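Local atomic coordinates of protein-glutamine gamma-glutamyltransferase 2 (Pagrus major, PDB entry 1G0D), a protein that probably catalyses calcium-dependent cross-linking of proteins, joining peptide-bound glutamine side chains to lysine side chains or other primary amines with release of ammonia. Residues A[103-108]-A[132-137]; A[337-342]-A[350-355]. All coordinates share one frame; numbering follows the deposited sequence.

Contact 1 of 2, residues A[103-108]-A[132-137]; sequences AVIGHY and MLFNPW
The amide of M132 donates to G106 O, N to O 2.8 Å, and G106 N answers with a 3.1 Å bond to M132 O. This antiparallel hydrogen-bonded pair closes the open end of the β hairpin made by strands 106-115 and 121-133, part of the N-terminal β-sandwich of the transglutaminase fold. Beyond it the two chains leave the ladder: 103-105 leads into the first strand and 134-137 runs on from the second. G106 takes a backbone conformation in which any side chain would collide with the carbonyl O of I105, which accounts for a glycine at this place.

The M132 side chain reaches back toward A103 and V104. With CG anti to the backbone N (chi1 176°) and the chain then bent at both following torsions, its CG comes to 3.9 Å from V104 O and its CE ends 4.4 Å from A103 CB. Near the root of the same side chain, CE1 of Y108 comes obliquely to 3.7 Å from M132 CB. The modelled approach of the Y108 hydroxyl to V104 O is very short, and its exact geometry is doubtful. V34 of the neighbouring strand 33-35 and W82 also touch M132.

I105 serves F134 instead. Its CG1 sits between the backbone N and the carbonyl carbon (chi1 64°), which places CG2 anti to that carbon and over the phenyl ring. The F134 side chain also touches I288, and the F134 backbone hydrogen-bonds with L286, so the hairpin end is tied here to the chain at the end of helix 272-286. In the CH-pi contact itself I105 CG2 stands 3.9 Å from the F134 ring centroid, only 6° off the normal, while I105 CD1 reaches the rim atom F134 CE1 at 3.7 Å.

Contact 2 of 2, residues A[337-342]-A[350-355]; sequences SWMSRE and GWQVLD. With SO4 (sulfate ion), chain B.
The β hairpin of strands 329-339 and 350-355 belongs to the catalytic core and carries D355 of the Cys-His-Asp triad, whose OD2 bonds to H332 NE2. S337 pairs with Q352 and M339 with G350 through backbone bonds, and between them W338 meets W351 in a T-shaped stack: the edge of the W338 six-membered ring points at the face of the W351 five-membered ring, centroids 4.6 Å apart and planes at 84°. G350 CA lies over the W338 face, 3.7 Å from the centroid of its six-membered ring. W351 NE1 points to O2 (3.1 Å) of a sulfate probably from the crystallisation liquor, which R291 also binds. Were W351 replaced by an alanine, the W338 edge would probably lose its aromatic face and the sulfate its indole donor.

On the face with M339, Q352 folds back at chi2 (-80°): its NE2 reaches G350 O at 2.8 Å, from the opposite side of the carbonyl plane to M339 N. Its OE1 takes R341 NH2 at 2.7 Å in the guanidinium plane, amide and guanidinium almost perpendicular; D343 holds the second terminal nitrogen, NH1, in a salt bridge.

Strand 290-298 flanks the hairpin beside 329-339, where T290 bonds S337 OG, and strand 368-372 flanks 350-355; helix 212-223 packs against M339, R341 and L354.

Contact 1 belongs to the N-terminal sandwich and contact 2, later in the chain, to the catalytic core; their centres are about 17 Å apart, their nearest atoms about 6 Å, and they do not touch. The chain from the end of helix 272-286, which begins with the active-site C272, into strand 290-298 runs near both: L286 and I288 meet F134 of contact 1, while P289 and T290 meet W338 and S337 of contact 2. Contact 1 lies away from the catalytic and calcium-binding residues. Contact 2 holds D355 itself, with the L354 side chain about 10 Å from that of H332 and the W351 side chain about 8 Å from that of E434, a probable calcium ligand.

Contact 1 of 2, residues A[103-108]-A[132-137]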
loop_
_atom_site.group_PDB
_atom_site.type_symbol
_atom_site.label_atom_id
_atom_site.label_comp_id
_atom_site.label_asym_id
_atom_site.label_seq_id
_atom_site.Cartn_x
_atom_site.Cartn_y
_atom_site.Cartn_z
ATOM N N ALA A 103 -23.569 3.968 11.712
ATOM C CA ALA A 103 -24.310 3.903 10.467
ATOM C C ALA A 103 -23.607 3.045 9.377
ATOM O O ALA A 103 -22.372 2.997 9.288
ATOM C CB ALA A 103 -24.530 5.295 9.974
ATOM N N VAL A 104 -24.409 2.364 8.551
ATOM C CA VAL A 104 -23.906 1.540 7.459
ATOM C C VAL A 104 -23.436 2.472 6.350
ATOM O O VAL A 104 -24.180 3.342 5.922
ATOM C CB VAL A 104 -25.025 0.639 6.877
ATOM C CG1 VAL A 104 -24.518 -0.073 5.667
ATOM C CG2 VAL A 104 -25.458 -0.384 7.891
ATOM N N ILE A 105 -22.189 2.327 5.901
ATOM C CA ILE A 105 -21.713 3.173 4.809
ATOM C C ILE A 105 -22.380 2.685 3.512
ATOM O O ILE A 105 -22.713 1.506 3.375
ATOM C CB ILE A 105 -20.156 3.143 4.687
ATOM C CG1 ILE A 105 -19.664 1.763 4.322
ATOM C CG2 ILE A 105 -19.520 3.468 6.026
ATOM C CD1 ILE A 105 -18.250 1.817 3.784
ATOM N N GLY A 106 -22.605 3.579 2.567
ATOM C CA GLY A 106 -23.241 3.127 1.352
ATOM C C GLY A 106 -23.970 4.226 0.642
ATOM O O GLY A 106 -23.909 5.387 1.056
ATOM N N HIS A 107 -24.655 3.865 -0.435
ATOM C CA HIS A 107 -25.411 4.835 -1.210
ATOM C C HIS A 107 -26.861 4.743 -0.814
ATOM O O HIS A 107 -27.532 3.810 -1.210
ATOM C CB HIS A 107 -25.279 4.528 -2.693
ATOM C CG HIS A 107 -25.787 5.617 -3.580
ATOM N ND1 HIS A 107 -26.344 5.370 -4.812
ATOM C CD2 HIS A 107 -25.840 6.956 -3.403
ATOM C CE1 HIS A 107 -26.724 6.509 -5.354
ATOM N NE2 HIS A 107 -26.430 7.486 -4.520
ATOM N N TYR A 108 -27.332 5.720 -0.045
ATOM C CA TYR A 108 -28.702 5.745 0.437
ATOM C C TYR A 108 -29.604 6.502 -0.504
ATOM O O TYR A 108 -29.143 7.358 -1.245
ATOM C CB TYR A 108 -28.765 6.451 1.788
ATOM C CG TYR A 108 -28.181 5.674 2.938
ATOM C CD1 TYR A 108 -26.801 5.686 3.178
ATOM C CD2 TYR A 108 -28.997 4.966 3.814
ATOM C CE1 TYR A 108 -26.237 5.017 4.272
ATOM C CE2 TYR A 108 -28.448 4.290 4.912
ATOM C CZ TYR A 108 -27.057 4.329 5.133
ATOM O OH TYR A 108 -26.479 3.711 6.225
ATOM N N MET A 132 -22.575 7.558 2.219
ATOM C CA MET A 132 -22.130 7.657 3.594
ATOM C C MET A 132 -20.791 6.939 3.791
ATOM O O MET A 132 -20.654 5.766 3.444
ATOM C CB MET A 132 -23.184 7.046 4.505
ATOM C CG MET A 132 -22.772 7.005 5.952
ATOM S SD MET A 132 -23.233 8.518 6.819
ATOM C CE MET A 132 -25.006 8.346 6.903
ATOM N N LEU A 133 -19.822 7.655 4.353
ATOM C CA LEU A 133 -18.470 7.151 4.620
ATOM C C LEU A 133 -18.180 7.040 6.142
ATOM O O LEU A 133 -18.982 7.439 6.972
ATOM C CB LEU A 133 -17.438 8.106 4.001
ATOM C CG LEU A 133 -17.269 8.318 2.492
ATOM C CD1 LEU A 133 -18.209 7.478 1.670
ATOM C CD2 LEU A 133 -17.459 9.743 2.232
ATOM N N PHE A 134 -17.014 6.505 6.489
ATOM C CA PHE A 134 -16.603 6.354 7.877
ATOM C C PHE A 134 -16.230 7.765 8.369
ATOM O O PHE A 134 -15.835 8.613 7.580
ATOM C CB PHE A 134 -15.385 5.413 7.946
ATOM C CG PHE A 134 -15.742 3.952 7.862
ATOM C CD1 PHE A 134 -15.502 3.222 6.698
ATOM C CD2 PHE A 134 -16.369 3.313 8.921
ATOM C CE1 PHE A 134 -15.897 1.881 6.595
ATOM C CE2 PHE A 134 -16.770 1.969 8.828
ATOM C CZ PHE A 134 -16.538 1.258 7.671
ATOM N N ASN A 135 -16.331 8.013 9.674
ATOM C CA ASN A 135 -16.038 9.330 10.236
ATOM C C ASN A 135 -15.023 9.289 11.362
ATOM O O ASN A 135 -15.406 9.218 12.528
ATOM C CB ASN A 135 -17.316 9.928 10.796
ATOM C CG ASN A 135 -17.273 11.415 10.830
ATOM O OD1 ASN A 135 -16.211 12.007 10.661
ATOM N ND2 ASN A 135 -18.419 12.049 11.040
ATOM N N PRO A 136 -13.715 9.315 11.039
ATOM C CA PRO A 136 -12.694 9.286 12.090
ATOM C C PRO A 136 -12.585 10.579 12.884
ATOM O O PRO A 136 -11.771 10.661 13.793
ATOM C CB PRO A 136 -11.390 8.974 11.346
ATOM C CG PRO A 136 -11.649 9.217 9.941
ATOM C CD PRO A 136 -13.131 9.301 9.695
ATOM N N TRP A 137 -13.375 11.593 12.536
ATOM C CA TRP A 137 -13.343 12.837 13.284
ATOM C C TRP A 137 -14.461 12.872 14.311
ATOM O O TRP A 137 -14.494 13.767 15.145
ATOM C CB TRP A 137 -13.540 14.015 12.378
ATOM C CG TRP A 137 -12.427 14.261 11.496
ATOM C CD1 TRP A 137 -11.319 14.990 11.769
ATOM C CD2 TRP A 137 -12.290 13.789 10.155
ATOM N NE1 TRP A 137 -10.476 15.006 10.670
ATOM C CE2 TRP A 137 -11.046 14.273 9.668
ATOM C CE3 TRP A 137 -13.096 12.998 9.313
ATOM C CZ2 TRP A 137 -10.583 13.988 8.365
ATOM C CZ3 TRP A 137 -12.624 12.710 8.011
ATOM C CH2 TRP A 137 -11.378 13.207 7.562
#

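Contact 2 of 2, residues A[337-342]-A[350-355]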
loop_
_atom_site.group_PDB
_atom_site.type_symbol
_atom_site.label_atom_id
_atom_site.label_comp_id
_atom_site.label_asym_id
_atom_site.label_seq_id
_atom_site.Cartn_x
_atom_site.Cartn_y
_atom_site.Cartn_z
ATOM N N SER A 337 -4.410 0.020 9.230
ATOM C CA SER A 337 -5.653 0.812 9.274
ATOM C C SER A 337 -6.035 1.076 10.726
ATOM O O SER A 337 -5.953 0.195 11.556
ATOM C CB SER A 337 -6.824 0.085 8.599
ATOM O OG SER A 337 -6.726 0.110 7.189
ATOM N N TRP A 338 -6.476 2.287 11.023
ATOM C CA TRP A 338 -6.867 2.656 12.379
ATOM C C TRP A 338 -8.308 2.343 12.657
ATOM O O TRP A 338 -9.177 2.776 11.934
ATOM C CB TRP A 338 -6.687 4.154 12.615
ATOM C CG TRP A 338 -6.869 4.542 14.043
ATOM C CD1 TRP A 338 -8.045 4.901 14.675
ATOM C CD2 TRP A 338 -5.846 4.590 15.050
ATOM N NE1 TRP A 338 -7.802 5.174 16.009
ATOM C CE2 TRP A 338 -6.455 4.988 16.259
ATOM C CE3 TRP A 338 -4.464 4.334 15.048
ATOM C CZ2 TRP A 338 -5.729 5.131 17.447
ATOM C CZ3 TRP A 338 -3.742 4.479 16.233
ATOM C CH2 TRP A 338 -4.374 4.870 17.409
ATOM N N MET A 339 -8.552 1.608 13.728
ATOM C CA MET A 339 -9.907 1.267 14.143
ATOM C C MET A 339 -9.843 0.589 15.515
ATOM O O MET A 339 -8.804 0.055 15.904
ATOM C CB MET A 339 -10.528 0.308 13.156
ATOM C CG MET A 339 -9.930 -1.092 13.169
ATOM S SD MET A 339 -10.528 -1.986 11.723
ATOM C CE MET A 339 -9.580 -1.313 10.511
ATOM N N SER A 340 -10.940 0.643 16.255
ATOM C CA SER A 340 -11.010 -0.010 17.534
ATOM C C SER A 340 -11.539 -1.433 17.289
ATOM O O SER A 340 -12.377 -1.675 16.404
ATOM C CB SER A 340 -11.935 0.768 18.449
ATOM O OG SER A 340 -13.276 0.529 18.099
ATOM N N ARG A 341 -11.052 -2.375 18.083
ATOM C CA ARG A 341 -11.428 -3.775 17.913
ATOM C C ARG A 341 -12.349 -4.259 18.996
ATOM O O ARG A 341 -11.938 -4.931 19.940
ATOM C CB ARG A 341 -10.181 -4.678 17.881
ATOM C CG ARG A 341 -9.256 -4.429 16.724
ATOM C CD ARG A 341 -9.944 -4.656 15.381
ATOM N NE ARG A 341 -10.410 -6.025 15.175
ATOM C CZ ARG A 341 -9.640 -7.048 14.807
ATOM N NH1 ARG A 341 -10.166 -8.257 14.645
ATOM N NH2 ARG A 341 -8.349 -6.868 14.615
ATOM N N GLU A 342 -13.612 -3.925 18.855
ATOM C CA GLU A 342 -14.571 -4.357 19.827
ATOM C C GLU A 342 -14.796 -5.864 19.734
ATOM O O GLU A 342 -15.391 -6.476 20.617
ATOM C CB GLU A 342 -15.846 -3.582 19.604
ATOM C CG GLU A 342 -15.648 -2.122 19.859
ATOM C CD GLU A 342 -16.943 -1.421 20.182
ATOM O OE1 GLU A 342 -16.942 -0.170 20.164
ATOM O OE2 GLU A 342 -17.958 -2.115 20.444
ATOM N N GLY A 350 -6.537 0.459 17.797
ATOM C CA GLY A 350 -5.453 1.182 17.177
ATOM C C GLY A 350 -5.180 0.629 15.814
ATOM O O GLY A 350 -6.102 0.119 15.164
ATOM N N TRP A 351 -3.921 0.733 15.385
ATOM C CA TRP A 351 -3.511 0.269 14.058
ATOM C C TRP A 351 -3.621 -1.250 13.869
ATOM O O TRP A 351 -3.174 -2.024 14.712
ATOM C CB TRP A 351 -2.064 0.688 13.766
ATOM C CG TRP A 351 -1.812 2.146 13.684
ATOM C CD1 TRP A 351 -1.144 2.904 14.590
ATOM C CD2 TRP A 351 -2.229 3.039 12.636
ATOM N NE1 TRP A 351 -1.118 4.224 14.178
ATOM C CE2 TRP A 351 -1.771 4.327 12.990
ATOM C CE3 TRP A 351 -2.937 2.870 11.448
ATOM C CZ2 TRP A 351 -2.008 5.442 12.184
ATOM C CZ3 TRP A 351 -3.167 3.980 10.648
ATOM C CH2 TRP A 351 -2.702 5.252 11.024
ATOM N N GLN A 352 -4.186 -1.662 12.736
ATOM C CA GLN A 352 -4.351 -3.069 12.398
ATOM C C GLN A 352 -3.653 -3.304 11.094
ATOM O O GLN A 352 -3.723 -2.485 10.197
ATOM C CB GLN A 352 -5.820 -3.399 12.238
ATOM C CG GLN A 352 -6.671 -2.701 13.261
ATOM C CD GLN A 352 -6.644 -3.399 14.573
ATOM O OE1 GLN A 352 -6.814 -4.607 14.638
ATOM N NE2 GLN A 352 -6.436 -2.653 15.633
ATOM N N VAL A 353 -2.965 -4.423 10.991
ATOM C CA VAL A 353 -2.254 -4.770 9.781
ATOM C C VAL A 353 -3.180 -5.495 8.833
ATOM O O VAL A 353 -3.800 -6.457 9.213
ATOM C CB VAL A 353 -1.039 -5.694 10.099
ATOM C CG1 VAL A 353 -0.478 -6.306 8.827
ATOM C CG2 VAL A 353 0.035 -4.916 10.794
ATOM N N LEU A 354 -3.283 -4.995 7.606
ATOM C CA LEU A 354 -4.090 -5.589 6.530
ATOM C C LEU A 354 -3.086 -5.879 5.371
ATOM O O LEU A 354 -2.527 -4.956 4.757
ATOM C CB LEU A 354 -5.137 -4.580 6.050
ATOM C CG LEU A 354 -6.605 -4.657 6.453
ATOM C CD1 LEU A 354 -6.810 -5.773 7.383
ATOM C CD2 LEU A 354 -7.036 -3.393 7.091
ATOM N N ASP A 355 -2.832 -7.145 5.079
ATOM C CA ASP A 355 -1.899 -7.474 4.019
ATOM C C ASP A 355 -2.679 -8.053 2.846
ATOM O O ASP A 355 -3.201 -9.161 2.924
ATOM C CB ASP A 355 -0.877 -8.468 4.546
ATOM C CG ASP A 355 0.357 -8.552 3.676
ATOM O OD1 ASP A 355 0.345 -7.993 2.565
ATOM O OD2 ASP A 355 1.343 -9.181 4.103
HETATM S S SO4 B . 1.673 6.367 15.375
HETATM O O1 SO4 B . 1.563 5.052 15.795
HETATM O O2 SO4 B . 0.378 6.825 15.040
HETATM O O3 SO4 B . 2.032 7.021 16.551
HETATM O O4 SO4 B . 2.716 6.485 14.393
#